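Local coordinates for protein of unknown function with a cupin-like fold (Ralstonia eutropha, PDB 3CJX) that is of unknown function but adopts a cupin-like fold and belongs to the ChrR-like cupin family, at residues M44-L56 against F100-F114. Numbering follows the deposited sequence. Where two conformers were deposited one is given.
Sequences MVMRASFAPGLTL and FNTPRDNEGQTEVIF
The ring of Phe50 receives the end of Phe100 on one face: Phe100 CZ lies 3.5 Å above the Phe50 ring plane, over its centre, with the ring planes inclined at 38°. Val112 CG2 fits between the Phe50 edge, in the ring plane and 3.7 Å from Phe50 CE2, and Ala48 CB. Further along this face of the sheet, CG of Phe114 lies between its own backbone N and carbonyl carbon (chi1 65°), which turns the ring toward Met46, a selenomethionine, whose CB sits off-centre over it; Ala48 CB meets the ring edge. Leu56 CD1 comes obliquely to the same side of Phe100 as Phe50, nearer the ring's root, 3.6 Å from Phe100 CD1; Trp74 also stacks on Phe100. Strands 44-50 and 110-114 are antiparallel neighbours in one sheet of the cupin-like double-stranded beta-helix (jelly-roll barrel), and residues 100-101 lie in the facing sheet, making Phe50 against Phe100 an inter-sheet contact. On the opposite face, the bent Arg47 chain presents its guanidinium edge to the anti side of Glu111 OE1, the two planes 85° apart; NH1 forms a salt bridge to Glu111 OE1 (3.1 Å) and also donates to Val112 O. Ser49 OG donates to Glu111 OE2 (2.7 Å) and accepts a nearly straight bond from Gln109 NE2. Beyond the strand, Thr102 OG1 plugs the bend at 51-54, donating to Ala51 O (2.6 Å) and accepting from Leu54 N (2.8 Å), while Pro52 CG abuts the Asn106 and Gly108 carbonyl oxygens.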
HETATM    1  N   MSE A  44       0.791   2.505   7.641  1.00 36.69           N
HETATM    2  CA  MSE A  44      -0.266   2.742   6.662  1.00 38.04           C
HETATM    3  C   MSE A  44      -1.064   1.483   6.477  1.00 36.45           C
HETATM    4  O   MSE A  44      -0.481   0.416   6.337  1.00 37.08           O
HETATM    5  CB  MSE A  44       0.235   3.085   5.266  1.00 37.62           C
HETATM    6  CG  MSE A  44       1.595   3.607   5.150  1.00 40.48           C
HETATM    7 SE   MSE A  44       1.964   3.952   3.265  0.75 45.94          SE
HETATM    8  CE  MSE A  44       3.349   2.611   3.001  1.00 43.06           C
ATOM      9  N   VAL A  45      -2.384   1.615   6.452  1.00 35.25           N
ATOM     10  CA  VAL A  45      -3.263   0.504   6.177  1.00 34.90           C
ATOM     11  C   VAL A  45      -3.948   0.893   4.874  1.00 35.01           C
ATOM     12  O   VAL A  45      -4.636   1.903   4.830  1.00 33.69           O
ATOM     13  CB  VAL A  45      -4.256   0.270   7.322  1.00 35.51           C
ATOM     14  CG1 VAL A  45      -5.144  -0.956   7.025  1.00 30.84           C
ATOM     15  CG2 VAL A  45      -3.507   0.109   8.630  1.00 28.06           C
HETATM   16  N   MSE A  46      -3.726   0.121   3.811  1.00 35.37           N
HETATM   17  CA  MSE A  46      -4.265   0.450   2.490  1.00 36.41           C
HETATM   18  C   MSE A  46      -4.893  -0.734   1.772  1.00 35.80           C
HETATM   19  O   MSE A  46      -4.609  -1.884   2.070  1.00 36.28           O
HETATM   20  CB  MSE A  46      -3.129   0.871   1.560  1.00 37.79           C
HETATM   21  CG  MSE A  46      -2.039   1.782   2.113  1.00 44.45           C
HETATM   22 SE   MSE A  46      -2.592   3.622   2.291  0.75 51.40          SE
HETATM   23  CE  MSE A  46      -3.190   3.753   4.090  1.00 44.52           C
ATOM     24  N   ARG A  47      -5.715  -0.423   0.788  1.00 35.82           N
ATOM     25  CA  ARG A  47      -6.262  -1.395  -0.142  1.00 35.75           C
ATOM     26  C   ARG A  47      -5.569  -1.074  -1.443  1.00 36.09           C
ATOM     27  O   ARG A  47      -5.540   0.102  -1.832  1.00 36.24           O
ATOM     28  CB  ARG A  47      -7.760  -1.201  -0.329  1.00 36.20           C
ATOM     29  CG  ARG A  47      -8.611  -1.946   0.632  1.00 37.09           C
ATOM     30  CD  ARG A  47      -8.986  -3.360   0.211  1.00 37.77           C
ATOM     31  NE  ARG A  47      -9.850  -3.451  -0.966  1.00 39.10           N
ATOM     32  CZ  ARG A  47      -9.476  -3.813  -2.193  1.00 39.43           C
ATOM     33  NH1 ARG A  47      -8.221  -4.142  -2.475  1.00 42.26           N
ATOM     34  NH2 ARG A  47     -10.382  -3.869  -3.163  1.00 43.92           N
ATOM     35  N   ALA A  48      -4.983  -2.083  -2.095  1.00 35.95           N
ATOM     36  CA  ALA A  48      -4.341  -1.897  -3.405  1.00 35.78           C
ATOM     37  C   ALA A  48      -5.056  -2.756  -4.450  1.00 36.20           C
ATOM     38  O   ALA A  48      -5.598  -3.810  -4.127  1.00 36.27           O
ATOM     39  CB  ALA A  48      -2.861  -2.247  -3.347  1.00 34.21           C
ATOM     40  N   SER A  49      -5.084  -2.277  -5.689  1.00 36.86           N
ATOM     41  CA  SER A  49      -5.686  -2.996  -6.812  1.00 37.28           C
ATOM     42  C   SER A  49      -4.638  -3.025  -7.924  1.00 37.27           C
ATOM     43  O   SER A  49      -4.328  -2.005  -8.530  1.00 36.15           O
ATOM     44  CB  SER A  49      -6.977  -2.333  -7.280  1.00 36.48           C
ATOM     45  OG  SER A  49      -7.612  -3.122  -8.267  1.00 40.20           O
ATOM     46  N   PHE A  50      -4.079  -4.208  -8.161  1.00 38.13           N
ATOM     47  CA  PHE A  50      -3.009  -4.369  -9.122  1.00 37.70           C
ATOM     48  C   PHE A  50      -3.423  -4.962 -10.456  1.00 38.04           C
ATOM     49  O   PHE A  50      -4.156  -5.947 -10.514  1.00 38.95           O
ATOM     50  CB  PHE A  50      -1.943  -5.255  -8.533  1.00 37.25           C
ATOM     51  CG  PHE A  50      -1.309  -4.703  -7.303  1.00 34.46           C
ATOM     52  CD1 PHE A  50      -0.267  -3.802  -7.398  1.00 33.55           C
ATOM     53  CD2 PHE A  50      -1.708  -5.134  -6.062  1.00 35.70           C
ATOM     54  CE1 PHE A  50       0.343  -3.320  -6.278  1.00 35.11           C
ATOM     55  CE2 PHE A  50      -1.104  -4.649  -4.922  1.00 37.44           C
ATOM     56  CZ  PHE A  50      -0.075  -3.739  -5.031  1.00 35.70           C
ATOM     57  N   ALA A  51      -2.909  -4.355 -11.519  1.00 37.13           N
ATOM     58  CA  ALA A  51      -3.161  -4.790 -12.867  1.00 37.05           C
ATOM     59  C   ALA A  51      -2.280  -5.995 -13.154  1.00 36.83           C
ATOM     60  O   ALA A  51      -1.250  -6.178 -12.496  1.00 36.94           O
ATOM     61  CB  ALA A  51      -2.826  -3.656 -13.831  1.00 36.18           C
ATOM     62  N   PRO A  52      -2.679  -6.832 -14.124  1.00 36.27           N
ATOM     63  CA  PRO A  52      -1.840  -7.962 -14.500  1.00 36.07           C
ATOM     64  C   PRO A  52      -0.520  -7.541 -15.135  1.00 36.11           C
ATOM     65  O   PRO A  52      -0.415  -6.459 -15.683  1.00 36.14           O
ATOM     66  CB  PRO A  52      -2.673  -8.676 -15.569  1.00 37.05           C
ATOM     67  CG  PRO A  52      -4.064  -8.192 -15.400  1.00 36.16           C
ATOM     68  CD  PRO A  52      -3.939  -6.802 -14.891  1.00 36.52           C
ATOM     69  N   GLY A  53       0.477  -8.408 -15.050  1.00 36.82           N
ATOM     70  CA  GLY A  53       1.770  -8.188 -15.674  1.00 36.15           C
ATOM     71  C   GLY A  53       2.709  -7.186 -15.025  1.00 35.98           C
ATOM     72  O   GLY A  53       3.611  -6.666 -15.684  1.00 36.01           O
ATOM     73  N   LEU A  54       2.530  -6.906 -13.748  1.00 35.35           N
ATOM     74  CA  LEU A  54       3.404  -5.936 -13.098  1.00 36.15           C
ATOM     75  C   LEU A  54       4.583  -6.569 -12.401  1.00 36.00           C
ATOM     76  O   LEU A  54       4.505  -7.676 -11.894  1.00 36.21           O
ATOM     77  CB  LEU A  54       2.662  -5.101 -12.063  1.00 36.21           C
ATOM     78  CG  LEU A  54       1.528  -4.219 -12.578  1.00 39.48           C
ATOM     79  CD1 LEU A  54       1.063  -3.355 -11.420  1.00 35.37           C
ATOM     80  CD2 LEU A  54       1.954  -3.363 -13.796  1.00 33.80           C
ATOM     81  N   THR A  55       5.684  -5.837 -12.426  1.00 36.60           N
ATOM     82  CA  THR A  55       6.903  -6.183 -11.723  1.00 36.37           C
ATOM     83  C   THR A  55       7.381  -4.898 -11.072  1.00 36.39           C
ATOM     84  O   THR A  55       7.918  -4.026 -11.728  1.00 37.39           O
ATOM     85  CB  THR A  55       7.963  -6.712 -12.659  1.00 35.82           C
ATOM     86  OG1 THR A  55       7.538  -7.981 -13.132  1.00 34.59           O
ATOM     87  CG2 THR A  55       9.280  -6.877 -11.931  1.00 30.25           C
ATOM     88  N   LEU A  56       7.138  -4.764  -9.785  1.00 36.89           N
ATOM     89  CA  LEU A  56       7.537  -3.561  -9.070  1.00 37.39           C
ATOM     90  C   LEU A  56       9.016  -3.611  -8.731  1.00 37.44           C
ATOM     91  O   LEU A  56       9.664  -4.643  -8.909  1.00 36.00           O
ATOM     92  CB  LEU A  56       6.694  -3.399  -7.805  1.00 37.77           C
ATOM     93  CG  LEU A  56       5.198  -3.252  -8.055  1.00 39.22           C
ATOM     94  CD1 LEU A  56       4.488  -3.271  -6.718  1.00 38.90           C
ATOM     95  CD2 LEU A  56       4.895  -1.991  -8.865  1.00 38.38           C
ATOM     96  N   PHE A 100       7.655  -7.661  -5.865  1.00 35.89           N
ATOM     97  CA  PHE A 100       6.256  -7.952  -6.159  1.00 35.77           C
ATOM     98  C   PHE A 100       6.051  -8.132  -7.666  1.00 35.08           C
ATOM     99  O   PHE A 100       6.573  -7.359  -8.468  1.00 34.59           O
ATOM    100  CB  PHE A 100       5.390  -6.786  -5.630  1.00 35.34           C
ATOM    101  CG  PHE A 100       3.908  -6.999  -5.730  1.00 36.25           C
ATOM    102  CD1 PHE A 100       3.206  -6.593  -6.862  1.00 37.30           C
ATOM    103  CD2 PHE A 100       3.203  -7.547  -4.674  1.00 37.44           C
ATOM    104  CE1 PHE A 100       1.838  -6.766  -6.949  1.00 37.64           C
ATOM    105  CE2 PHE A 100       1.834  -7.732  -4.747  1.00 37.52           C
ATOM    106  CZ  PHE A 100       1.144  -7.340  -5.874  1.00 37.60           C
ATOM    107  N   ASN A 101       5.298  -9.159  -8.033  1.00 33.93           N
ATOM    108  CA  ASN A 101       4.949  -9.412  -9.412  1.00 34.48           C
ATOM    109  C   ASN A 101       3.497  -9.853  -9.506  1.00 34.65           C
ATOM    110  O   ASN A 101       3.033 -10.607  -8.641  1.00 33.63           O
ATOM    111  CB  ASN A 101       5.755 -10.579  -9.992  1.00 34.87           C
ATOM    112  CG  ASN A 101       7.246 -10.314 -10.073  1.00 34.89           C
ATOM    113  OD1 ASN A 101       7.738  -9.743 -11.051  1.00 34.60           O
ATOM    114  ND2 ASN A 101       7.983 -10.827  -9.097  1.00 32.81           N
ATOM    115  N   THR A 102       2.787  -9.373 -10.530  1.00 34.53           N
ATOM    116  CA  THR A 102       1.480  -9.918 -10.867  1.00 34.36           C
ATOM    117  C   THR A 102       1.730 -10.600 -12.192  1.00 34.45           C
ATOM    118  O   THR A 102       2.185  -9.953 -13.135  1.00 34.55           O
ATOM    119  CB  THR A 102       0.332  -8.897 -11.027  1.00 34.36           C
ATOM    120  OG1 THR A 102       0.734  -7.812 -11.872  1.00 33.16           O
ATOM    121  CG2 THR A 102      -0.123  -8.378  -9.677  1.00 32.58           C
ATOM    122  N   PRO A 103       1.464 -11.907 -12.271  1.00 35.78           N
ATOM    123  CA  PRO A 103       1.639 -12.604 -13.553  1.00 36.28           C
ATOM    124  C   PRO A 103       0.880 -11.962 -14.701  1.00 36.83           C
ATOM    125  O   PRO A 103      -0.239 -11.490 -14.502  1.00 36.30           O
ATOM    126  CB  PRO A 103       1.021 -13.985 -13.297  1.00 35.59           C
ATOM    127  CG  PRO A 103       1.056 -14.165 -11.817  1.00 36.46           C
ATOM    128  CD  PRO A 103       0.976 -12.805 -11.202  1.00 36.20           C
ATOM    129  N   ARG A 104       1.465 -11.979 -15.899  1.00 38.54           N
ATOM    130  CA  ARG A 104       0.772 -11.469 -17.087  1.00 40.02           C
ATOM    131  C   ARG A 104      -0.525 -12.231 -17.358  1.00 40.24           C
ATOM    132  O   ARG A 104      -1.463 -11.680 -17.939  1.00 40.95           O
ATOM    133  CB  ARG A 104       1.639 -11.583 -18.334  1.00 39.94           C
ATOM    134  CG  ARG A 104       1.054 -10.797 -19.499  1.00 44.30           C
ATOM    135  CD  ARG A 104       1.971 -10.683 -20.707  1.00 52.60           C
ATOM    136  NE  ARG A 104       2.215 -11.946 -21.402  1.00 52.23           N
ATOM    137  CZ  ARG A 104       2.984 -12.062 -22.483  1.00 54.30           C
ATOM    138  NH1 ARG A 104       3.599 -11.002 -23.007  1.00 57.48           N
ATOM    139  NH2 ARG A 104       3.144 -13.250 -23.042  1.00 58.84           N
ATOM    140  N   ASP A 105      -0.590 -13.483 -16.900  1.00 39.80           N
ATOM    141  CA  ASP A 105      -1.727 -14.329 -17.184  1.00 39.81           C
ATOM    142  C   ASP A 105      -2.914 -14.131 -16.271  1.00 39.13           C
ATOM    143  O   ASP A 105      -3.888 -14.859 -16.405  1.00 40.03           O
ATOM    144  CB  ASP A 105      -1.326 -15.793 -17.123  1.00 40.31           C
ATOM    145  CG  ASP A 105       0.112 -16.020 -17.513  1.00 44.88           C
ATOM    146  OD1 ASP A 105       0.409 -16.073 -18.735  1.00 47.93           O
ATOM    147  OD2 ASP A 105       0.933 -16.172 -16.579  1.00 50.42           O
ATOM    148  N   ASN A 106      -2.855 -13.197 -15.329  1.00 38.70           N
ATOM    149  CA  ASN A 106      -4.021 -12.938 -14.487  1.00 38.40           C
ATOM    150  C   ASN A 106      -5.136 -12.423 -15.392  1.00 39.20           C
ATOM    151  O   ASN A 106      -4.867 -11.581 -16.253  1.00 38.78           O
ATOM    152  CB  ASN A 106      -3.729 -11.869 -13.422  1.00 37.92           C
ATOM    153  CG  ASN A 106      -2.761 -12.330 -12.356  1.00 36.66           C
ATOM    154  OD1 ASN A 106      -2.260 -13.447 -12.393  1.00 40.96           O
ATOM    155  ND2 ASN A 106      -2.485 -11.462 -11.400  1.00 34.52           N
ATOM    156  N   GLU A 107      -6.366 -12.913 -15.227  1.00 40.48           N
ATOM    157  CA  GLU A 107      -7.455 -12.422 -16.060  0.50 40.73           C
ATOM    158  C   GLU A 107      -7.932 -11.049 -15.572  1.00 40.69           C
ATOM    159  O   GLU A 107      -8.474 -10.277 -16.354  1.00 43.01           O
ATOM    160  CB  GLU A 107      -8.603 -13.436 -16.125  0.50 41.06           C
ATOM    161  CG  GLU A 107      -9.545 -13.274 -17.344  0.50 40.26           C
ATOM    162  CD  GLU A 107      -8.904 -13.626 -18.678  0.50 31.97           C
ATOM    163  OE1 GLU A 107      -7.684 -13.900 -18.731  0.50 26.59           O
ATOM    164  OE2 GLU A 107      -9.640 -13.638 -19.686  0.50 33.90           O
ATOM    165  N   GLY A 108      -7.704 -10.736 -14.304  1.00 39.53           N
ATOM    166  CA  GLY A 108      -8.108  -9.445 -13.790  1.00 38.98           C
ATOM    167  C   GLY A 108      -7.210  -8.822 -12.741  1.00 38.53           C
ATOM    168  O   GLY A 108      -6.005  -9.075 -12.673  1.00 38.19           O
ATOM    169  N   GLN A 109      -7.829  -7.993 -11.916  1.00 37.51           N
ATOM    170  CA  GLN A 109      -7.113  -7.266 -10.909  1.00 37.42           C
ATOM    171  C   GLN A 109      -6.803  -8.171  -9.755  1.00 37.94           C
ATOM    172  O   GLN A 109      -7.551  -9.102  -9.468  1.00 39.52           O
ATOM    173  CB  GLN A 109      -7.950  -6.094 -10.394  1.00 37.23           C
ATOM    174  CG  GLN A 109      -8.259  -5.036 -11.433  1.00 35.17           C
ATOM    175  CD  GLN A 109      -7.042  -4.297 -11.868  1.00 35.70           C
ATOM    176  OE1 GLN A 109      -6.608  -4.419 -13.001  1.00 40.53           O
ATOM    177  NE2 GLN A 109      -6.438  -3.563 -10.942  1.00 39.78           N
ATOM    178  N   THR A 110      -5.692  -7.881  -9.097  1.00 37.33           N
ATOM    179  CA  THR A 110      -5.278  -8.573  -7.907  1.00 36.14           C
ATOM    180  C   THR A 110      -5.554  -7.564  -6.811  1.00 37.04           C
ATOM    181  O   THR A 110      -5.023  -6.451  -6.837  1.00 38.04           O
ATOM    182  CB  THR A 110      -3.798  -8.962  -7.989  1.00 36.35           C
ATOM    183  OG1 THR A 110      -3.632  -9.968  -9.006  1.00 36.55           O
ATOM    184  CG2 THR A 110      -3.301  -9.501  -6.669  1.00 31.36           C
ATOM    185  N   GLU A 111      -6.405  -7.945  -5.863  1.00 37.30           N
ATOM    186  CA  GLU A 111      -6.838  -7.065  -4.782  1.00 36.93           C
ATOM    187  C   GLU A 111      -6.239  -7.443  -3.429  1.00 36.55           C
ATOM    188  O   GLU A 111      -6.433  -8.580  -2.954  1.00 37.31           O
ATOM    189  CB  GLU A 111      -8.371  -7.133  -4.665  1.00 37.14           C
ATOM    190  CG  GLU A 111      -9.153  -6.733  -5.921  1.00 37.06           C
ATOM    191  CD  GLU A 111      -9.005  -5.266  -6.287  1.00 40.33           C
ATOM    192  OE1 GLU A 111      -8.376  -4.510  -5.534  1.00 42.33           O
ATOM    193  OE2 GLU A 111      -9.531  -4.850  -7.334  1.00 42.37           O
ATOM    194  N   VAL A 112      -5.549  -6.508  -2.775  1.00 35.37           N
ATOM    195  CA  VAL A 112      -4.967  -6.818  -1.459  1.00 35.27           C
ATOM    196  C   VAL A 112      -5.286  -5.766  -0.409  1.00 35.95           C
ATOM    197  O   VAL A 112      -5.647  -4.637  -0.726  1.00 36.45           O
ATOM    198  CB  VAL A 112      -3.443  -6.965  -1.525  1.00 34.56           C
ATOM    199  CG1 VAL A 112      -3.042  -7.987  -2.587  1.00 32.20           C
ATOM    200  CG2 VAL A 112      -2.820  -5.635  -1.825  1.00 33.37           C
ATOM    201  N   ILE A 113      -5.204  -6.158   0.846  1.00 35.59           N
ATOM    202  CA  ILE A 113      -5.304  -5.191   1.931  1.00 36.08           C
ATOM    203  C   ILE A 113      -4.039  -5.416   2.728  1.00 36.18           C
ATOM    204  O   ILE A 113      -3.687  -6.549   3.033  1.00 36.22           O
ATOM    205  CB  ILE A 113      -6.565  -5.348   2.826  1.00 36.20           C
ATOM    206  CG1 ILE A 113      -6.601  -4.227   3.866  1.00 36.87           C
ATOM    207  CG2 ILE A 113      -6.609  -6.715   3.534  1.00 31.94           C
ATOM    208  CD1 ILE A 113      -7.826  -4.252   4.737  1.00 37.46           C
ATOM    209  N   PHE A 114      -3.314  -4.360   3.026  1.00 37.19           N
ATOM    210  CA  PHE A 114      -2.112  -4.557   3.805  1.00 37.72           C
ATOM    211  C   PHE A 114      -1.886  -3.505   4.832  1.00 38.06           C
ATOM    212  O   PHE A 114      -2.403  -2.398   4.739  1.00 37.13           O
ATOM    213  CB  PHE A 114      -0.875  -4.652   2.919  1.00 38.73           C
ATOM    214  CG  PHE A 114      -0.565  -3.401   2.172  1.00 36.50           C
ATOM    215  CD1 PHE A 114       0.241  -2.416   2.741  1.00 38.40           C
ATOM    216  CD2 PHE A 114      -1.058  -3.213   0.898  1.00 36.51           C
ATOM    217  CE1 PHE A 114       0.523  -1.249   2.056  1.00 38.86           C
ATOM    218  CE2 PHE A 114      -0.771  -2.065   0.192  1.00 38.06           C
ATOM    219  CZ  PHE A 114       0.023  -1.073   0.775  1.00 37.29           C
TER
HETATM  220  O   HOH W   1      -4.342  -1.156 -11.575  1.00 37.39           O
HETATM  221  O   HOH W   2      -3.602  -8.687 -11.241  1.00 24.63           O